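Local structure of proton-dependent oligopeptide transporter family protein (Xanthomonas campestris, 6EI3) at residues L68-I80 and F186-P199. The protein probably couples proton movement to the uptake of small peptides across the membrane, as a member of the POT family within the Major Facilitator Superfamily. Residues are numbered along the deposited sequence; the frame is centred on the assembly and turned at random.
Sequences LADRFFGKYTTII and FWLGRKRYVRVPLP. With 78M ((2S)-2,3-dihydroxypropyl(7Z)-pentadec-7-enoate), chain B.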
loop_
_atom_site.group_PDB
_atom_site.type_symbol
_atom_site.label_atom_id
_atom_site.label_comp_id
_atom_site.label_asym_id
_atom_site.label_seq_id
_atom_site.Cartn_x
_atom_site.Cartn_y
_atom_site.Cartn_z
ATOM N N LEU A 68 -16.958 6.211 -8.018
ATOM C CA LEU A 68 -17.450 6.422 -9.389
ATOM C C LEU A 68 -18.120 5.171 -9.962
ATOM O O LEU A 68 -19.192 5.265 -10.549
ATOM C CB LEU A 68 -16.345 6.921 -10.325
ATOM C CG LEU A 68 -15.748 8.292 -10.005
ATOM C CD1 LEU A 68 -14.536 8.567 -10.891
ATOM C CD2 LEU A 68 -16.809 9.416 -10.140
ATOM N N ALA A 69 -17.508 4.004 -9.746
ATOM C CA ALA A 69 -18.050 2.729 -10.230
ATOM C C ALA A 69 -19.363 2.361 -9.526
ATOM O O ALA A 69 -20.342 2.063 -10.197
ATOM C CB ALA A 69 -17.021 1.615 -10.056
ATOM N N ASP A 70 -19.388 2.398 -8.186
ATOM C CA ASP A 70 -20.561 2.019 -7.405
ATOM C C ASP A 70 -21.714 2.982 -7.461
ATOM O O ASP A 70 -22.850 2.555 -7.256
ATOM C CB ASP A 70 -20.201 1.747 -5.937
ATOM C CG ASP A 70 -19.346 0.510 -5.735
ATOM O OD1 ASP A 70 -19.339 -0.367 -6.637
ATOM O OD2 ASP A 70 -18.700 0.406 -4.672
ATOM N N ARG A 71 -21.450 4.268 -7.696
ATOM C CA ARG A 71 -22.537 5.240 -7.652
ATOM C C ARG A 71 -22.937 5.766 -9.006
ATOM O O ARG A 71 -24.012 6.350 -9.097
ATOM C CB ARG A 71 -22.225 6.402 -6.671
ATOM C CG ARG A 71 -22.037 5.944 -5.218
ATOM C CD ARG A 71 -23.343 5.564 -4.527
ATOM N NE ARG A 71 -23.173 4.464 -3.572
ATOM C CZ ARG A 71 -23.696 3.245 -3.712
ATOM N NH1 ARG A 71 -24.429 2.944 -4.781
ATOM N NH2 ARG A 71 -23.493 2.320 -2.783
ATOM N N PHE A 72 -22.122 5.568 -10.062
ATOM C CA PHE A 72 -22.514 6.122 -11.359
ATOM C C PHE A 72 -22.327 5.242 -12.592
ATOM O O PHE A 72 -23.258 5.129 -13.390
ATOM C CB PHE A 72 -21.788 7.468 -11.627
ATOM C CG PHE A 72 -21.932 8.521 -10.552
ATOM C CD1 PHE A 72 -23.101 9.266 -10.436
ATOM C CD2 PHE A 72 -20.912 8.747 -9.636
ATOM C CE1 PHE A 72 -23.243 10.227 -9.423
ATOM C CE2 PHE A 72 -21.047 9.715 -8.631
ATOM C CZ PHE A 72 -22.212 10.448 -8.530
ATOM N N PHE A 73 -21.111 4.706 -12.819
ATOM C CA PHE A 73 -20.833 4.104 -14.107
ATOM C C PHE A 73 -20.692 2.602 -14.183
ATOM O O PHE A 73 -20.592 2.082 -15.294
ATOM C CB PHE A 73 -19.563 4.740 -14.697
ATOM C CG PHE A 73 -19.501 6.249 -14.611
ATOM C CD1 PHE A 73 -20.337 7.043 -15.387
ATOM C CD2 PHE A 73 -18.553 6.878 -13.806
ATOM C CE1 PHE A 73 -20.248 8.440 -15.338
ATOM C CE2 PHE A 73 -18.472 8.277 -13.750
ATOM C CZ PHE A 73 -19.313 9.045 -14.524
ATOM N N GLY A 74 -20.631 1.916 -13.057
ATOM C CA GLY A 74 -20.375 0.484 -13.104
ATOM C C GLY A 74 -18.878 0.263 -13.293
ATOM O O GLY A 74 -18.148 1.184 -13.654
ATOM N N LYS A 75 -18.413 -0.933 -13.044
ATOM C CA LYS A 75 -16.989 -1.275 -13.067
ATOM C C LYS A 75 -16.352 -1.285 -14.449
ATOM O O LYS A 75 -15.231 -0.800 -14.580
ATOM C CB LYS A 75 -16.768 -2.614 -12.356
ATOM C CG LYS A 75 -17.027 -2.525 -10.852
ATOM C CD LYS A 75 -16.945 -3.885 -10.194
ATOM C CE LYS A 75 -17.874 -3.926 -9.017
ATOM N NZ LYS A 75 -18.990 -4.872 -9.235
ATOM N N TYR A 76 -17.040 -1.821 -15.477
ATOM C CA TYR A 76 -16.464 -1.838 -16.830
ATOM C C TYR A 76 -16.033 -0.448 -17.319
ATOM O O TYR A 76 -14.889 -0.285 -17.755
ATOM C CB TYR A 76 -17.406 -2.479 -17.882
ATOM C CG TYR A 76 -16.820 -2.356 -19.271
ATOM C CD1 TYR A 76 -15.759 -3.166 -19.675
ATOM C CD2 TYR A 76 -17.248 -1.359 -20.143
ATOM C CE1 TYR A 76 -15.160 -3.005 -20.926
ATOM C CE2 TYR A 76 -16.666 -1.197 -21.400
ATOM C CZ TYR A 76 -15.627 -2.030 -21.790
ATOM O OH TYR A 76 -15.036 -1.865 -23.011
ATOM N N THR A 77 -16.971 0.520 -17.314
ATOM C CA THR A 77 -16.721 1.890 -17.798
ATOM C C THR A 77 -15.620 2.589 -16.995
ATOM O O THR A 77 -14.770 3.251 -17.575
ATOM C CB THR A 77 -18.039 2.683 -17.799
ATOM O OG1 THR A 77 -18.925 2.040 -18.711
ATOM C CG2 THR A 77 -17.865 4.155 -18.200
ATOM N N THR A 78 -15.656 2.444 -15.677
ATOM C CA THR A 78 -14.698 3.068 -14.770
ATOM C C THR A 78 -13.299 2.498 -15.027
ATOM O O THR A 78 -12.349 3.275 -15.160
ATOM C CB THR A 78 -15.190 2.931 -13.325
ATOM O OG1 THR A 78 -16.549 3.367 -13.279
ATOM C CG2 THR A 78 -14.363 3.766 -12.341
ATOM N N ILE A 79 -13.195 1.159 -15.196
ATOM C CA ILE A 79 -11.916 0.511 -15.502
ATOM C C ILE A 79 -11.351 1.062 -16.803
ATOM O O ILE A 79 -10.177 1.427 -16.841
ATOM C CB ILE A 79 -11.962 -1.062 -15.503
ATOM C CG1 ILE A 79 -12.189 -1.600 -14.069
ATOM C CG2 ILE A 79 -10.615 -1.626 -16.083
ATOM C CD1 ILE A 79 -12.723 -3.080 -13.986
ATOM N N ILE A 80 -12.176 1.119 -17.853
ATOM C CA ILE A 80 -11.774 1.607 -19.174
ATOM C C ILE A 80 -11.211 3.033 -19.118
ATOM O O ILE A 80 -10.130 3.277 -19.652
ATOM C CB ILE A 80 -12.943 1.461 -20.209
ATOM C CG1 ILE A 80 -13.037 0.022 -20.749
ATOM C CG2 ILE A 80 -12.832 2.472 -21.375
ATOM C CD1 ILE A 80 -11.887 -0.471 -21.735
ATOM N N PHE A 186 -8.482 -5.811 -22.205
ATOM C CA PHE A 186 -9.691 -5.623 -21.398
ATOM C C PHE A 186 -10.866 -5.246 -22.326
ATOM O O PHE A 186 -11.893 -5.908 -22.300
ATOM C CB PHE A 186 -9.472 -4.575 -20.273
ATOM C CG PHE A 186 -10.639 -4.461 -19.303
ATOM C CD1 PHE A 186 -10.818 -5.401 -18.285
ATOM C CD2 PHE A 186 -11.544 -3.409 -19.398
ATOM C CE1 PHE A 186 -11.906 -5.304 -17.399
ATOM C CE2 PHE A 186 -12.599 -3.288 -18.486
ATOM C CZ PHE A 186 -12.779 -4.241 -17.498
ATOM N N TRP A 187 -10.653 -4.258 -23.218
ATOM C CA TRP A 187 -11.634 -3.773 -24.200
ATOM C C TRP A 187 -12.092 -4.875 -25.186
ATOM O O TRP A 187 -13.266 -4.924 -25.552
ATOM C CB TRP A 187 -11.048 -2.545 -24.931
ATOM C CG TRP A 187 -11.896 -2.000 -26.040
ATOM C CD1 TRP A 187 -12.904 -1.083 -25.935
ATOM C CD2 TRP A 187 -11.775 -2.311 -27.434
ATOM N NE1 TRP A 187 -13.446 -0.835 -27.178
ATOM C CE2 TRP A 187 -12.780 -1.586 -28.115
ATOM C CE3 TRP A 187 -10.941 -3.172 -28.172
ATOM C CZ2 TRP A 187 -12.954 -1.670 -29.505
ATOM C CZ3 TRP A 187 -11.108 -3.248 -29.550
ATOM C CH2 TRP A 187 -12.111 -2.512 -30.201
ATOM N N LEU A 188 -11.189 -5.787 -25.572
ATOM C CA LEU A 188 -11.528 -6.889 -26.485
ATOM C C LEU A 188 -12.568 -7.878 -25.913
ATOM O O LEU A 188 -13.264 -8.522 -26.674
ATOM C CB LEU A 188 -10.254 -7.624 -26.964
ATOM C CG LEU A 188 -9.484 -6.929 -28.107
ATOM C CD1 LEU A 188 -8.046 -7.383 -28.158
ATOM C CD2 LEU A 188 -10.137 -7.191 -29.461
ATOM N N GLY A 189 -12.692 -7.970 -24.593
ATOM C CA GLY A 189 -13.713 -8.832 -24.012
ATOM C C GLY A 189 -15.010 -8.118 -23.656
ATOM O O GLY A 189 -15.875 -8.747 -23.050
ATOM N N ARG A 190 -15.154 -6.799 -24.009
ATOM C CA ARG A 190 -16.297 -5.919 -23.640
ATOM C C ARG A 190 -17.699 -6.505 -23.903
ATOM O O ARG A 190 -18.561 -6.396 -23.032
ATOM C CB ARG A 190 -16.188 -4.505 -24.269
ATOM C CG ARG A 190 -16.568 -4.362 -25.753
ATOM C CD ARG A 190 -15.922 -3.164 -26.445
ATOM N NE ARG A 190 -16.114 -3.202 -27.911
ATOM C CZ ARG A 190 -15.359 -3.890 -28.766
ATOM N NH1 ARG A 190 -14.326 -4.602 -28.330
ATOM N NH2 ARG A 190 -15.622 -3.857 -30.068
ATOM N N LYS A 191 -17.926 -7.102 -25.090
ATOM C CA LYS A 191 -19.221 -7.652 -25.485
ATOM C C LYS A 191 -19.609 -8.925 -24.727
ATOM O O LYS A 191 -20.767 -9.320 -24.775
ATOM C CB LYS A 191 -19.285 -7.884 -27.008
ATOM C CG LYS A 191 -19.059 -6.626 -27.841
ATOM C CD LYS A 191 -19.166 -6.905 -29.340
ATOM C CE LYS A 191 -18.565 -5.809 -30.189
ATOM N NZ LYS A 191 -19.293 -4.519 -30.051
ATOM N N ARG A 192 -18.657 -9.534 -24.013
ATOM C CA ARG A 192 -18.834 -10.786 -23.272
ATOM C C ARG A 192 -19.034 -10.576 -21.762
ATOM O O ARG A 192 -19.504 -11.492 -21.090
ATOM C CB ARG A 192 -17.588 -11.680 -23.473
ATOM C CG ARG A 192 -17.298 -12.102 -24.914
ATOM C CD ARG A 192 -16.093 -13.027 -24.935
ATOM N NE ARG A 192 -15.512 -13.176 -26.270
ATOM C CZ ARG A 192 -14.960 -14.295 -26.730
ATOM N NH1 ARG A 192 -14.920 -15.385 -25.972
ATOM N NH2 ARG A 192 -14.452 -14.336 -27.954
ATOM N N TYR A 193 -18.655 -9.403 -21.218
ATOM C CA TYR A 193 -18.770 -9.196 -19.769
ATOM C C TYR A 193 -20.176 -9.125 -19.203
ATOM O O TYR A 193 -21.101 -8.628 -19.852
ATOM C CB TYR A 193 -18.017 -7.952 -19.310
ATOM C CG TYR A 193 -16.544 -7.933 -19.650
ATOM C CD1 TYR A 193 -15.744 -9.054 -19.446
ATOM C CD2 TYR A 193 -15.944 -6.786 -20.163
ATOM C CE1 TYR A 193 -14.385 -9.040 -19.770
ATOM C CE2 TYR A 193 -14.584 -6.744 -20.444
ATOM C CZ TYR A 193 -13.812 -7.881 -20.265
ATOM O OH TYR A 193 -12.484 -7.842 -20.588
ATOM N N VAL A 194 -20.292 -9.584 -17.943
ATOM C CA VAL A 194 -21.447 -9.450 -17.073
ATOM C C VAL A 194 -21.294 -8.031 -16.477
ATOM O O VAL A 194 -20.244 -7.732 -15.906
ATOM C CB VAL A 194 -21.463 -10.547 -15.962
ATOM C CG1 VAL A 194 -22.592 -10.290 -14.945
ATOM C CG2 VAL A 194 -21.620 -11.942 -16.590
ATOM N N ARG A 195 -22.326 -7.153 -16.621
ATOM C CA ARG A 195 -22.251 -5.789 -16.064
ATOM C C ARG A 195 -23.399 -5.675 -15.072
ATOM O O ARG A 195 -24.553 -5.461 -15.460
ATOM C CB ARG A 195 -22.297 -4.707 -17.161
ATOM C CG ARG A 195 -21.124 -4.784 -18.119
ATOM C CD ARG A 195 -21.144 -3.704 -19.176
ATOM N NE ARG A 195 -20.371 -4.120 -20.350
ATOM C CZ ARG A 195 -19.995 -3.309 -21.333
ATOM N NH1 ARG A 195 -20.290 -2.021 -21.287
ATOM N NH2 ARG A 195 -19.303 -3.783 -22.362
ATOM N N VAL A 196 -23.083 -5.917 -13.792
ATOM C CA VAL A 196 -24.100 -6.001 -12.722
ATOM C C VAL A 196 -24.695 -4.627 -12.368
ATOM O O VAL A 196 -24.060 -3.619 -12.670
ATOM C CB VAL A 196 -23.558 -6.748 -11.467
ATOM C CG1 VAL A 196 -23.125 -8.170 -11.811
ATOM C CG2 VAL A 196 -22.417 -5.970 -10.790
ATOM N N PRO A 197 -25.899 -4.540 -11.736
ATOM C CA PRO A 197 -26.413 -3.211 -11.354
ATOM C C PRO A 197 -25.484 -2.499 -10.358
ATOM O O PRO A 197 -24.616 -3.122 -9.743
ATOM C CB PRO A 197 -27.770 -3.529 -10.696
ATOM C CG PRO A 197 -28.131 -4.924 -11.153
ATOM C CD PRO A 197 -26.807 -5.618 -11.282
ATOM N N LEU A 198 -25.689 -1.196 -10.182
ATOM C CA LEU A 198 -24.985 -0.398 -9.179
ATOM C C LEU A 198 -25.416 -0.978 -7.819
ATOM O O LEU A 198 -26.566 -1.414 -7.708
ATOM C CB LEU A 198 -25.381 1.095 -9.288
ATOM C CG LEU A 198 -25.016 1.822 -10.608
ATOM C CD1 LEU A 198 -25.520 3.251 -10.609
ATOM C CD2 LEU A 198 -23.499 1.799 -10.884
ATOM N N PRO A 199 -24.512 -1.154 -6.826
ATOM C CA PRO A 199 -24.956 -1.761 -5.551
ATOM C C PRO A 199 -26.096 -0.963 -4.930
ATOM O O PRO A 199 -26.080 0.265 -5.009
ATOM C CB PRO A 199 -23.699 -1.727 -4.668
ATOM C CG PRO A 199 -22.576 -1.512 -5.597
ATOM C CD PRO A 199 -23.099 -0.743 -6.762
HETATM O O21 78M B . -18.068 1.781 -21.288
HETATM C C20 78M B . -18.371 3.070 -21.803
HETATM C C18 78M B . -17.113 3.793 -22.226
HETATM O O19 78M B . -17.389 5.190 -22.379
HETATM C C17 78M B . -16.538 3.240 -23.507
HETATM O O2 78M B . -15.256 3.891 -23.674
HETATM C C1 78M B . -14.449 3.435 -24.640
HETATM O O1 78M B . -14.683 2.460 -25.307
HETATM C C2 78M B . -13.235 4.312 -24.786
HETATM C C3 78M B . -12.160 3.787 -25.738
HETATM C C4 78M B . -11.392 2.586 -25.197
HETATM C C5 78M B . -10.196 2.185 -26.041
HETATM C C6 78M B . -9.647 0.800 -25.717
HETATM C C7 78M B . -8.265 0.554 -26.249
HETATM C C8 78M B . -7.904 0.128 -27.455
HETATM C C9 78M B . -8.780 -0.208 -28.633
HETATM C C10 78M B . -7.985 -0.733 -29.837
HETATM C C11 78M B . -7.595 -2.204 -29.740
HETATM C C12 78M B . -6.430 -2.611 -30.632
HETATM C C13 78M B . -6.176 -4.117 -30.674
HETATM C C15 78M B . -3.683 -4.545 -30.242
HETATM C C14 78M B . -4.826 -4.531 -31.253
HETATM O O HOH W 1 -21.031 -0.197 -19.082
#
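Residues 186-188 end helix 168-188, and the loop that follows runs back along the kinked helical segment 68-80, with CA atoms 7.4 Å apart at Ile80 and Trp187 and 5.3 Å at Asp70 and Leu198. Tyr76 is the hub. Its CG is anti to the backbone N (chi1 175°), which sends the ring toward the loop. The Arg195 guanidinium lies over one ring face in a cation-pi stack, CZ 4.0 Å from the centroid of the Tyr76 ring and the planes 30° apart. Arg195 NH2 also donates to Arg190 O, and a water links Arg195 NH1 to Thr77 OG1. Together they help to hold the guanidinium over the ring. Phe186 lies nearly parallel to Tyr76 but slid aside, with little overlap. Ile79 CG2 sits over one face of Phe186, 3.7 Å from its ring centroid, and Tyr193 CE2 lies over the opposite face. Tyr193 OH bonds to Phe186 O on a lone pair, tying the loop to the helix end. Near Pro199, apolar side chains rest on helix backbone: Leu198 CD2 lies 3.2 Å from Ala69 O and 3.6 Å from Gly74 N, and the Pro199 ring packs against Asp70. Arg71 NH1 donates a nearly straight bond to Pro199 O (3.2 Å, 167°). Lys75 passes near Val196, but its charge pairs with Asp127 of helix 121-127. With one direct hydrogen bond between the segments, ring packing and the Arg195 stack on Tyr76 mainly hold the loop, and the monoacylglycerol 78M bridges both, its O21 hydrogen-bonded to Thr77 OG1 and its chain on a Trp187 face.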